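Local coordinates for protein methyltransferase (Thermus thermophilus, PDB 1WS6) that probably transfers a methyl group from S-adenosylmethionine to RNA, as in the RsmD-like rRNA methyltransferases of its family, at residues G7-V12 with T86-R91; A13-A18 with V76-E81; R44-F49 with E109-A114; L142-H147 with N164-V169. All coordinates share one frame; numbering follows the deposited sequence.

Overall arrangement
Interactions 3 and 4 are the core contacts, and both belong to the mixed seven-stranded sheet: the first pairs strand 44-48 with strand 111-116, the second strand 141-148 with strand 164-170. They touch where T112 O and A114 O probably bond to L142 N and V144 N. Interactions 1 and 2 lie at the surface, where the N-terminal chain rests on helix 73-86 and the loop after it; T86 there meets L14. Their chemistry follows their place. The sheet contacts are ladders of backbone hydrogen bonds with packed side chains, whereas the surface contacts have no direct hydrogen bond across them and rely on small apolar touches and a salt bridge.

Interaction 1: residues G7-V12 with T86-R91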
# COMPACT_ATOMS: atom_id res chain seq x y z
N GLY A 7 0.50 13.13 -9.38
CA GLY A 7 -0.81 13.54 -8.92
C GLY A 7 -0.86 14.87 -8.19
O GLY A 7 0.11 15.63 -8.20
N LYS A 8 -1.99 15.14 -7.55
CA LYS A 8 -2.22 16.38 -6.83
C LYS A 8 -1.17 16.84 -5.82
O LYS A 8 -1.04 18.04 -5.57
CB LYS A 8 -3.60 16.33 -6.15
CG LYS A 8 -4.75 16.54 -7.12
CD LYS A 8 -6.11 16.21 -6.51
CE LYS A 8 -6.32 14.70 -6.40
NZ LYS A 8 -7.67 14.34 -5.86
N ALA A 9 -0.43 15.90 -5.24
CA ALA A 9 0.59 16.25 -4.26
C ALA A 9 2.02 16.02 -4.75
O ALA A 9 2.96 15.96 -3.95
CB ALA A 9 0.35 15.47 -2.97
N ARG A 10 2.18 15.93 -6.06
CA ARG A 10 3.49 15.72 -6.69
C ARG A 10 4.60 16.60 -6.12
O ARG A 10 4.48 17.83 -6.11
CB ARG A 10 3.36 15.97 -8.19
CG ARG A 10 4.65 15.88 -8.99
CD ARG A 10 4.31 15.97 -10.47
NE ARG A 10 5.46 15.81 -11.35
CZ ARG A 10 6.30 16.79 -11.67
NH1 ARG A 10 6.14 18.01 -11.16
NH2 ARG A 10 7.31 16.55 -12.49
N GLY A 11 5.66 15.96 -5.65
CA GLY A 11 6.79 16.70 -5.12
C GLY A 11 6.84 16.93 -3.62
O GLY A 11 7.90 17.21 -3.07
N VAL A 12 5.70 16.82 -2.94
CA VAL A 12 5.66 17.05 -1.50
C VAL A 12 6.46 16.03 -0.68
O VAL A 12 6.31 14.82 -0.85
CB VAL A 12 4.20 17.08 -0.97
CG1 VAL A 12 4.19 17.10 0.55
CG2 VAL A 12 3.48 18.30 -1.52
N THR A 86 0.36 16.95 2.62
CA THR A 86 -0.05 16.71 1.25
C THR A 86 -1.43 17.28 0.94
O THR A 86 -1.79 17.48 -0.21
CB THR A 86 -0.05 15.20 0.92
OG1 THR A 86 -1.13 14.55 1.61
CG2 THR A 86 1.27 14.57 1.37
N GLY A 87 -2.19 17.56 1.99
CA GLY A 87 -3.51 18.12 1.80
C GLY A 87 -4.40 17.14 1.05
O GLY A 87 -5.34 17.52 0.38
N LEU A 88 -4.08 15.86 1.18
CA LEU A 88 -4.86 14.84 0.52
C LEU A 88 -5.94 14.30 1.45
O LEU A 88 -5.82 14.39 2.69
CB LEU A 88 -3.95 13.69 0.07
CG LEU A 88 -3.00 14.05 -1.08
CD1 LEU A 88 -2.20 12.83 -1.48
CD2 LEU A 88 -3.81 14.56 -2.26
N GLY A 89 -7.00 13.77 0.86
CA GLY A 89 -8.07 13.19 1.63
C GLY A 89 -7.83 11.69 1.65
O GLY A 89 -7.82 11.04 0.61
N ALA A 90 -7.62 11.15 2.84
CA ALA A 90 -7.37 9.72 2.95
C ALA A 90 -7.92 9.24 4.28
O ALA A 90 -7.93 9.99 5.25
CB ALA A 90 -5.87 9.45 2.87
N ARG A 91 -8.38 7.99 4.32
CA ARG A 91 -8.90 7.44 5.56
C ARG A 91 -7.74 6.78 6.27
O ARG A 91 -7.01 5.98 5.68
CB ARG A 91 -10.01 6.41 5.28
CG ARG A 91 -10.61 5.74 6.52
CD ARG A 91 -11.77 4.81 6.10
NE ARG A 91 -12.22 3.88 7.15
CZ ARG A 91 -12.75 4.24 8.32
NH1 ARG A 91 -12.89 5.52 8.63
NH2 ARG A 91 -13.16 3.31 9.18
O HOH W 1 -7.42 13.97 -2.48
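A9 meets L88 and T86 with its one methyl: CB lies 4.0 Å from CD1 of L88 and 3.9 Å from CB of T86. So short a side chain suits this buried spot, because it fills the angle between the two larger ones. L88 starts off across the contact rather than into it, and with CG anti to the carbonyl carbon (chi1 -69°) CD1 swings round to A9 while CD2 faces CB of K8 at 4.3 Å; A60 and S61 of helix 54-61 touch the same leucine. T86 divides its two ends. OG1 is hydrogen-bonded back into its own helix, at N82 O and V83 O, while the methyl CG2 meets CG1 of V12 at 3.9 Å, the two side chains crossing at about a right angle. A water links NZ of K8 weakly to G89 N. No direct hydrogen bond joins the segments; each keeps its own shape. A9 to V12 form a type II beta turn, closed by V12 N to A9 O, and G11 suits its positive-phi position because a CB there would jam against the carbonyl O of R10. G87, likewise at positive phi, is the C-prime residue of the Schellman motif that ends helix 73-86.

Interaction 2: residues A13-A18 with V76-E81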
# COMPACT_ATOMS: atom_id res chain seq x y z
N ALA A 13 7.31 16.54 0.22
CA ALA A 13 8.14 15.69 1.06
C ALA A 13 7.31 15.06 2.18
O ALA A 13 6.43 15.70 2.76
CB ALA A 13 9.28 16.51 1.67
N LEU A 14 7.59 13.80 2.48
CA LEU A 14 6.85 13.14 3.53
C LEU A 14 7.74 12.88 4.72
O LEU A 14 8.87 12.44 4.57
CB LEU A 14 6.28 11.81 3.01
CG LEU A 14 5.32 11.92 1.82
CD1 LEU A 14 4.90 10.53 1.35
CD2 LEU A 14 4.11 12.76 2.23
N LYS A 15 7.23 13.17 5.92
CA LYS A 15 7.99 12.92 7.13
C LYS A 15 8.06 11.40 7.28
O LYS A 15 7.03 10.73 7.29
CB LYS A 15 7.29 13.53 8.35
CG LYS A 15 7.15 15.05 8.35
CD LYS A 15 6.50 15.52 9.67
CE LYS A 15 6.36 17.05 9.77
NZ LYS A 15 5.27 17.64 8.92
N VAL A 16 9.27 10.85 7.37
CA VAL A 16 9.42 9.41 7.53
C VAL A 16 10.44 9.04 8.61
O VAL A 16 11.61 9.40 8.53
CB VAL A 16 9.86 8.75 6.20
CG1 VAL A 16 8.81 9.00 5.14
CG2 VAL A 16 11.20 9.29 5.76
N PRO A 17 9.99 8.31 9.64
CA PRO A 17 10.87 7.91 10.75
C PRO A 17 12.10 7.14 10.26
O PRO A 17 12.00 6.30 9.36
CB PRO A 17 9.95 7.05 11.62
CG PRO A 17 9.04 6.43 10.62
CD PRO A 17 8.71 7.59 9.70
N ALA A 18 13.25 7.42 10.86
CA ALA A 18 14.51 6.77 10.49
C ALA A 18 14.42 5.25 10.56
O ALA A 18 15.37 4.55 10.22
CB ALA A 18 15.64 7.27 11.39
N VAL A 76 1.44 6.37 12.93
CA VAL A 76 0.14 6.98 12.69
C VAL A 76 0.23 8.49 12.88
O VAL A 76 -0.40 9.26 12.15
CB VAL A 76 -0.93 6.41 13.63
CG1 VAL A 76 -2.23 7.19 13.49
CG2 VAL A 76 -1.18 4.95 13.30
N ARG A 77 1.00 8.91 13.87
CA ARG A 77 1.18 10.32 14.16
C ARG A 77 1.78 10.96 12.92
O ARG A 77 1.27 11.95 12.42
CB ARG A 77 2.11 10.49 15.36
CG ARG A 77 2.25 11.91 15.87
CD ARG A 77 3.02 11.94 17.18
NE ARG A 77 2.96 13.26 17.81
CZ ARG A 77 3.35 13.52 19.06
NH1 ARG A 77 3.83 12.55 19.83
NH2 ARG A 77 3.24 14.76 19.54
N LEU A 78 2.86 10.37 12.41
CA LEU A 78 3.51 10.88 11.21
C LEU A 78 2.59 10.79 10.00
O LEU A 78 2.61 11.66 9.12
CB LEU A 78 4.79 10.11 10.93
CG LEU A 78 5.91 10.34 11.94
CD1 LEU A 78 7.19 9.72 11.43
CD2 LEU A 78 6.09 11.84 12.17
N LEU A 79 1.80 9.73 9.95
CA LEU A 79 0.88 9.50 8.84
C LEU A 79 -0.10 10.67 8.72
O LEU A 79 -0.36 11.18 7.63
CB LEU A 79 0.11 8.20 9.07
CG LEU A 79 -0.35 7.42 7.85
CD1 LEU A 79 -1.53 6.56 8.25
CD2 LEU A 79 -0.76 8.36 6.74
N LYS A 80 -0.66 11.07 9.86
CA LYS A 80 -1.61 12.16 9.89
C LYS A 80 -0.95 13.48 9.54
O LYS A 80 -1.55 14.32 8.86
CB LYS A 80 -2.28 12.22 11.26
CG LYS A 80 -3.11 10.98 11.55
CD LYS A 80 -3.87 11.08 12.87
CE LYS A 80 -4.72 9.84 13.09
NZ LYS A 80 -5.47 9.87 14.37
N GLU A 81 0.28 13.66 10.00
CA GLU A 81 1.00 14.88 9.68
C GLU A 81 1.20 14.90 8.17
O GLU A 81 1.09 15.96 7.54
CB GLU A 81 2.37 14.92 10.37
CG GLU A 81 2.31 14.93 11.89
CD GLU A 81 3.62 15.38 12.52
OE1 GLU A 81 3.76 15.27 13.76
OE2 GLU A 81 4.52 15.84 11.78
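K15 and L78 mark the closest backbone approach, their CA atoms 6.4 Å apart, where the chain leaving the short strand 13-14 passes a face of helix 73-86. L78 is the apolar middle of the contact. Its two methyls divide the work: CD2 lies 4.3 Å from CB of K15, and CD1 lies against P17, though the detail of that approach is doubtful. The proline and leucine side chains run antiparallel past one another, and a proline suits the extended chain here. Polar chemistry enters one helical turn further on. There E81 crosses K15 at about a right angle, and OE2 forms a salt bridge with NZ of K15 at 3.5 Å, a loose ion pair with no hydrogen bond. The lysine runs straight to CE and then bends at its last torsion (chi4 74°), which leaves NZ turned aside from OE2; the very short approach of CD to that oxygen is doubtful. R85 lies close to the same ammonium, so the carboxylate of E81 is likely to ease the nearness of two positive charges. Long, flexible charged chains fit this outer edge. Nearby, N82 OD1 accepts a hydrogen bond from K15 N. L14 packs on N82 and T86 of the helix and on V2 of strand 2-3, while V16 turns from the helix to V2 and S52, and L79 faces V92 of strand 91-93.

Interaction 3: residues R44-F49 with E109-A114; sequences RFLDPF and ERFTVA. Unlike the reference sequence in segment 44-49: P48 (reference Leu).
F111 is held between R44 and L46, and this sandwich is the tight part of the contact. CG of L46 stands over the ring centre in a CH-pi contact, 3.7 Å from the centroid. On the opposite face the guanidinium of R44 lies nearly flat, planes 16° apart and centres 4.0 Å apart, an off-centre cation-pi stack. Bends at chi2 and chi3 also bring it side-on to R110 O, which lies in its plane and accepts from NE at 2.9 Å and from NH2. Beside it the two backbones pair in parallel. L46 N bonds to V113 O at 2.8 Å, and R44 O accepts from both T112 N (2.8 Å) and V113 N (3.2 Å), because the chain turns a corner at T112. On the sheet face that F45 shares with V113, the ring carbon CE2 packs against CG1 of the valine; on the other face L46 meets A114, whose small methyl leaves room for the leucine. The looser side is at E109, whose OE1 makes a salt bridge to R44 NH2 through a weak, bent hydrogen bond (121°), and at R110, exposed and pointing away. With an alanine at R44, one face of F111 would probably be bared, and R110 O and E109 would lose their cationic partner. Pairing of these two middle strands, 1 and 4 in the order 3-2-1-4-5-7-6, is characteristic of the Rossmann-like methyltransferase sheet, and F45 touches the glycine-rich turn that probably belongs to the cofactor site.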
# COMPACT_ATOMS: atom_id res chain seq x y z
N ARG A 44 -10.89 2.28 -5.31
CA ARG A 44 -10.43 2.29 -3.93
C ARG A 44 -9.12 1.50 -3.77
O ARG A 44 -8.98 0.39 -4.28
CB ARG A 44 -11.52 1.73 -3.02
CG ARG A 44 -12.80 2.56 -3.02
CD ARG A 44 -13.31 2.78 -1.60
NE ARG A 44 -13.43 1.50 -0.91
CZ ARG A 44 -13.51 1.34 0.40
NH1 ARG A 44 -13.49 2.40 1.21
NH2 ARG A 44 -13.59 0.12 0.90
N PHE A 45 -8.19 2.11 -3.03
CA PHE A 45 -6.86 1.56 -2.78
C PHE A 45 -6.70 1.27 -1.29
O PHE A 45 -6.95 2.13 -0.46
CB PHE A 45 -5.82 2.57 -3.27
CG PHE A 45 -4.40 2.06 -3.29
CD1 PHE A 45 -3.63 2.05 -2.13
CD2 PHE A 45 -3.82 1.62 -4.46
CE1 PHE A 45 -2.33 1.62 -2.16
CE2 PHE A 45 -2.51 1.19 -4.50
CZ PHE A 45 -1.76 1.18 -3.35
N LEU A 46 -6.27 0.05 -0.96
CA LEU A 46 -6.10 -0.37 0.43
C LEU A 46 -4.62 -0.53 0.73
O LEU A 46 -3.90 -1.24 0.03
CB LEU A 46 -6.82 -1.72 0.65
CG LEU A 46 -7.25 -2.18 2.06
CD1 LEU A 46 -6.91 -3.65 2.26
CD2 LEU A 46 -6.57 -1.34 3.12
N ASP A 47 -4.15 0.12 1.79
CA ASP A 47 -2.74 0.02 2.14
C ASP A 47 -2.53 -0.34 3.60
O ASP A 47 -2.35 0.53 4.45
CB ASP A 47 -2.00 1.32 1.81
CG ASP A 47 -0.54 1.31 2.26
OD1 ASP A 47 0.04 0.21 2.45
OD2 ASP A 47 0.05 2.40 2.42
N PRO A 48 -2.57 -1.64 3.92
CA PRO A 48 -2.38 -2.15 5.28
C PRO A 48 -0.87 -2.11 5.51
O PRO A 48 -0.10 -2.34 4.57
CB PRO A 48 -2.92 -3.57 5.19
CG PRO A 48 -2.54 -3.97 3.78
CD PRO A 48 -2.82 -2.73 2.96
N PHE A 49 -0.45 -1.82 6.73
CA PHE A 49 0.97 -1.71 7.05
C PHE A 49 1.52 -0.44 6.45
O PHE A 49 2.70 -0.37 6.11
CB PHE A 49 1.77 -2.90 6.52
CG PHE A 49 1.59 -4.14 7.32
CD1 PHE A 49 0.99 -5.25 6.77
CD2 PHE A 49 2.01 -4.19 8.64
CE1 PHE A 49 0.81 -6.40 7.52
CE2 PHE A 49 1.84 -5.33 9.39
CZ PHE A 49 1.24 -6.44 8.83
N GLU A 109 -16.69 -4.00 2.88
CA GLU A 109 -15.70 -3.11 2.27
C GLU A 109 -15.06 -3.78 1.06
O GLU A 109 -14.75 -4.98 1.08
CB GLU A 109 -14.61 -2.75 3.28
CG GLU A 109 -15.11 -1.95 4.45
CD GLU A 109 -15.33 -0.50 4.09
OE1 GLU A 109 -15.73 -0.22 2.94
OE2 GLU A 109 -15.11 0.37 4.97
N ARG A 110 -14.85 -3.00 0.00
CA ARG A 110 -14.21 -3.51 -1.20
C ARG A 110 -13.29 -2.50 -1.86
O ARG A 110 -13.51 -1.29 -1.80
CB ARG A 110 -15.26 -4.05 -2.18
CG ARG A 110 -15.32 -5.56 -2.11
CD ARG A 110 -16.73 -6.07 -2.11
NE ARG A 110 -16.80 -7.48 -1.70
CZ ARG A 110 -16.48 -7.92 -0.49
NH1 ARG A 110 -16.05 -7.08 0.45
NH2 ARG A 110 -16.62 -9.21 -0.20
N PHE A 111 -12.23 -3.02 -2.47
CA PHE A 111 -11.23 -2.19 -3.11
C PHE A 111 -10.82 -2.74 -4.46
O PHE A 111 -10.99 -3.93 -4.75
CB PHE A 111 -9.98 -2.13 -2.24
CG PHE A 111 -10.25 -1.73 -0.82
CD1 PHE A 111 -10.05 -0.42 -0.41
CD2 PHE A 111 -10.71 -2.66 0.10
CE1 PHE A 111 -10.31 -0.04 0.90
CE2 PHE A 111 -10.97 -2.29 1.41
CZ PHE A 111 -10.77 -0.98 1.81
N THR A 112 -10.26 -1.86 -5.28
CA THR A 112 -9.78 -2.25 -6.60
C THR A 112 -8.34 -2.75 -6.50
O THR A 112 -7.92 -3.64 -7.24
CB THR A 112 -9.87 -1.05 -7.54
OG1 THR A 112 -11.24 -0.66 -7.65
CG2 THR A 112 -9.33 -1.40 -8.92
N VAL A 113 -7.59 -2.17 -5.57
CA VAL A 113 -6.20 -2.55 -5.36
C VAL A 113 -5.86 -2.62 -3.88
O VAL A 113 -6.30 -1.78 -3.09
CB VAL A 113 -5.23 -1.55 -6.01
CG1 VAL A 113 -3.80 -1.94 -5.69
CG2 VAL A 113 -5.46 -1.49 -7.50
N ALA A 114 -5.09 -3.64 -3.51
CA ALA A 114 -4.68 -3.79 -2.12
C ALA A 114 -3.17 -4.03 -2.15
O ALA A 114 -2.72 -5.10 -2.55
CB ALA A 114 -5.40 -4.96 -1.47

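Interaction 4: residues L142-H147 with N164-V169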
# COMPACT_ATOMS: atom_id res chain seq x y z
N LEU A 142 -6.50 -5.98 -8.07
CA LEU A 142 -5.18 -6.54 -7.79
C LEU A 142 -4.76 -6.57 -6.34
O LEU A 142 -5.13 -5.70 -5.55
CB LEU A 142 -4.10 -5.75 -8.52
CG LEU A 142 -3.76 -6.04 -9.97
CD1 LEU A 142 -2.64 -5.10 -10.38
CD2 LEU A 142 -3.34 -7.50 -10.12
N TYR A 143 -3.96 -7.58 -6.01
CA TYR A 143 -3.34 -7.73 -4.69
C TYR A 143 -1.88 -7.57 -5.07
O TYR A 143 -1.36 -8.32 -5.91
CB TYR A 143 -3.54 -9.12 -4.08
CG TYR A 143 -4.90 -9.38 -3.47
CD1 TYR A 143 -5.88 -10.05 -4.19
CD2 TYR A 143 -5.20 -8.95 -2.18
CE1 TYR A 143 -7.13 -10.28 -3.64
CE2 TYR A 143 -6.45 -9.18 -1.62
CZ TYR A 143 -7.41 -9.84 -2.36
OH TYR A 143 -8.65 -10.05 -1.83
N VAL A 144 -1.21 -6.59 -4.48
CA VAL A 144 0.20 -6.38 -4.78
C VAL A 144 0.98 -6.60 -3.50
O VAL A 144 0.71 -5.96 -2.48
CB VAL A 144 0.46 -4.96 -5.28
CG1 VAL A 144 1.95 -4.78 -5.55
CG2 VAL A 144 -0.36 -4.70 -6.55
N LEU A 145 1.95 -7.49 -3.56
CA LEU A 145 2.75 -7.81 -2.39
C LEU A 145 4.22 -7.43 -2.60
O LEU A 145 4.82 -7.84 -3.59
CB LEU A 145 2.60 -9.31 -2.11
CG LEU A 145 1.17 -9.84 -2.40
CD1 LEU A 145 1.12 -11.37 -2.36
CD2 LEU A 145 0.20 -9.25 -1.39
N GLN A 146 4.79 -6.63 -1.70
CA GLN A 146 6.20 -6.26 -1.82
C GLN A 146 6.97 -7.11 -0.82
O GLN A 146 6.51 -7.32 0.29
CB GLN A 146 6.44 -4.78 -1.51
CG GLN A 146 7.92 -4.40 -1.58
CD GLN A 146 8.21 -2.96 -1.16
OE1 GLN A 146 9.12 -2.70 -0.37
NE2 GLN A 146 7.45 -2.02 -1.71
N HIS A 147 8.14 -7.59 -1.22
CA HIS A 147 8.93 -8.45 -0.35
C HIS A 147 10.35 -8.62 -0.89
O HIS A 147 10.67 -8.17 -1.99
CB HIS A 147 8.27 -9.82 -0.31
CG HIS A 147 8.04 -10.40 -1.68
ND1 HIS A 147 9.06 -10.90 -2.45
CD2 HIS A 147 6.91 -10.52 -2.42
CE1 HIS A 147 8.57 -11.30 -3.62
NE2 HIS A 147 7.27 -11.08 -3.62
N ASN A 164 14.23 -5.84 -4.00
CA ASN A 164 12.83 -6.07 -3.68
C ASN A 164 12.06 -6.57 -4.89
O ASN A 164 12.43 -6.31 -6.04
CB ASN A 164 12.17 -4.78 -3.20
CG ASN A 164 12.89 -4.14 -2.05
OD1 ASN A 164 13.75 -3.28 -2.24
ND2 ASN A 164 12.55 -4.56 -0.84
N ALA A 165 10.98 -7.29 -4.63
CA ALA A 165 10.15 -7.80 -5.70
C ALA A 165 8.69 -7.48 -5.39
O ALA A 165 8.33 -7.24 -4.23
CB ALA A 165 10.33 -9.31 -5.83
N LEU A 166 7.87 -7.43 -6.42
CA LEU A 166 6.46 -7.19 -6.24
C LEU A 166 5.75 -8.36 -6.89
O LEU A 166 6.10 -8.76 -8.00
CB LEU A 166 6.02 -5.90 -6.93
CG LEU A 166 6.35 -4.56 -6.26
CD1 LEU A 166 5.86 -3.42 -7.16
CD2 LEU A 166 5.70 -4.48 -4.89
N THR A 167 4.80 -8.95 -6.19
CA THR A 167 4.04 -10.06 -6.75
C THR A 167 2.65 -9.52 -6.97
O THR A 167 2.02 -9.02 -6.04
CB THR A 167 3.97 -11.26 -5.80
OG1 THR A 167 5.22 -11.96 -5.81
CG2 THR A 167 2.88 -12.22 -6.23
N LEU A 168 2.16 -9.61 -8.20
CA LEU A 168 0.84 -9.11 -8.52
C LEU A 168 -0.14 -10.25 -8.76
O LEU A 168 0.09 -11.12 -9.60
CB LEU A 168 0.91 -8.18 -9.74
CG LEU A 168 1.76 -6.93 -9.48
CD1 LEU A 168 3.24 -7.28 -9.50
CD2 LEU A 168 1.47 -5.90 -10.54
N VAL A 169 -1.21 -10.25 -7.99
CA VAL A 169 -2.22 -11.30 -8.08
C VAL A 169 -3.52 -10.70 -8.58
O VAL A 169 -4.12 -9.83 -7.94
CB VAL A 169 -2.45 -11.96 -6.71
CG1 VAL A 169 -3.31 -13.19 -6.87
CG2 VAL A 169 -1.11 -12.31 -6.07
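Y143 O receives the N-H of V169 at 2.8 Å and 170°, a nearly straight bond matched in length by T167 N to L145 O and A165 N to H147 O. Three return bonds, from Y143 N, L145 N and H147 N, complete an antiparallel ladder in which hydrogen-bonded pairs take turns with the non-hydrogen-bonded pairs V144 with L168 and Q146 with L166. H147 reaches across to A165 and T167 of the partner strand. Its CG stands between the backbone N and the carbonyl carbon (chi1 54°), which lays one ring face over A165 O and brings CE1 to 3.5 Å from CB of A165. NE2 and OG1 of T167 then share a hydrogen bond at 3.1 Å that meets the ring at its edge. A phenylalanine in place of H147 would probably leave the buried T167 hydroxyl without this partner. Strand 164-170 is the reversed strand of the class I methyltransferase sheet, inserted between strands 141-148 and 157-161 in the order 3-2-1-4-5-7-6. On the face of V144, Q146, L166 and L168, branched apolar residues fill the layer against L27 and Y34 of helix 25-38. V144 CG1 lies 3.8 Å from CD2 of L166, the same methyl that comes within 3.5 Å of CB of Q146, and L142 meets L168. Y143, L145 and H147 face helix 126-134 instead, and V169 packs its CB 4.0 Å from CB of Y143, whose hydroxyl bonds to V137 N. At the far end Q146 OE1 and N164 ND2 each have a weak hydrogen bond with the hydroxyl of Y120.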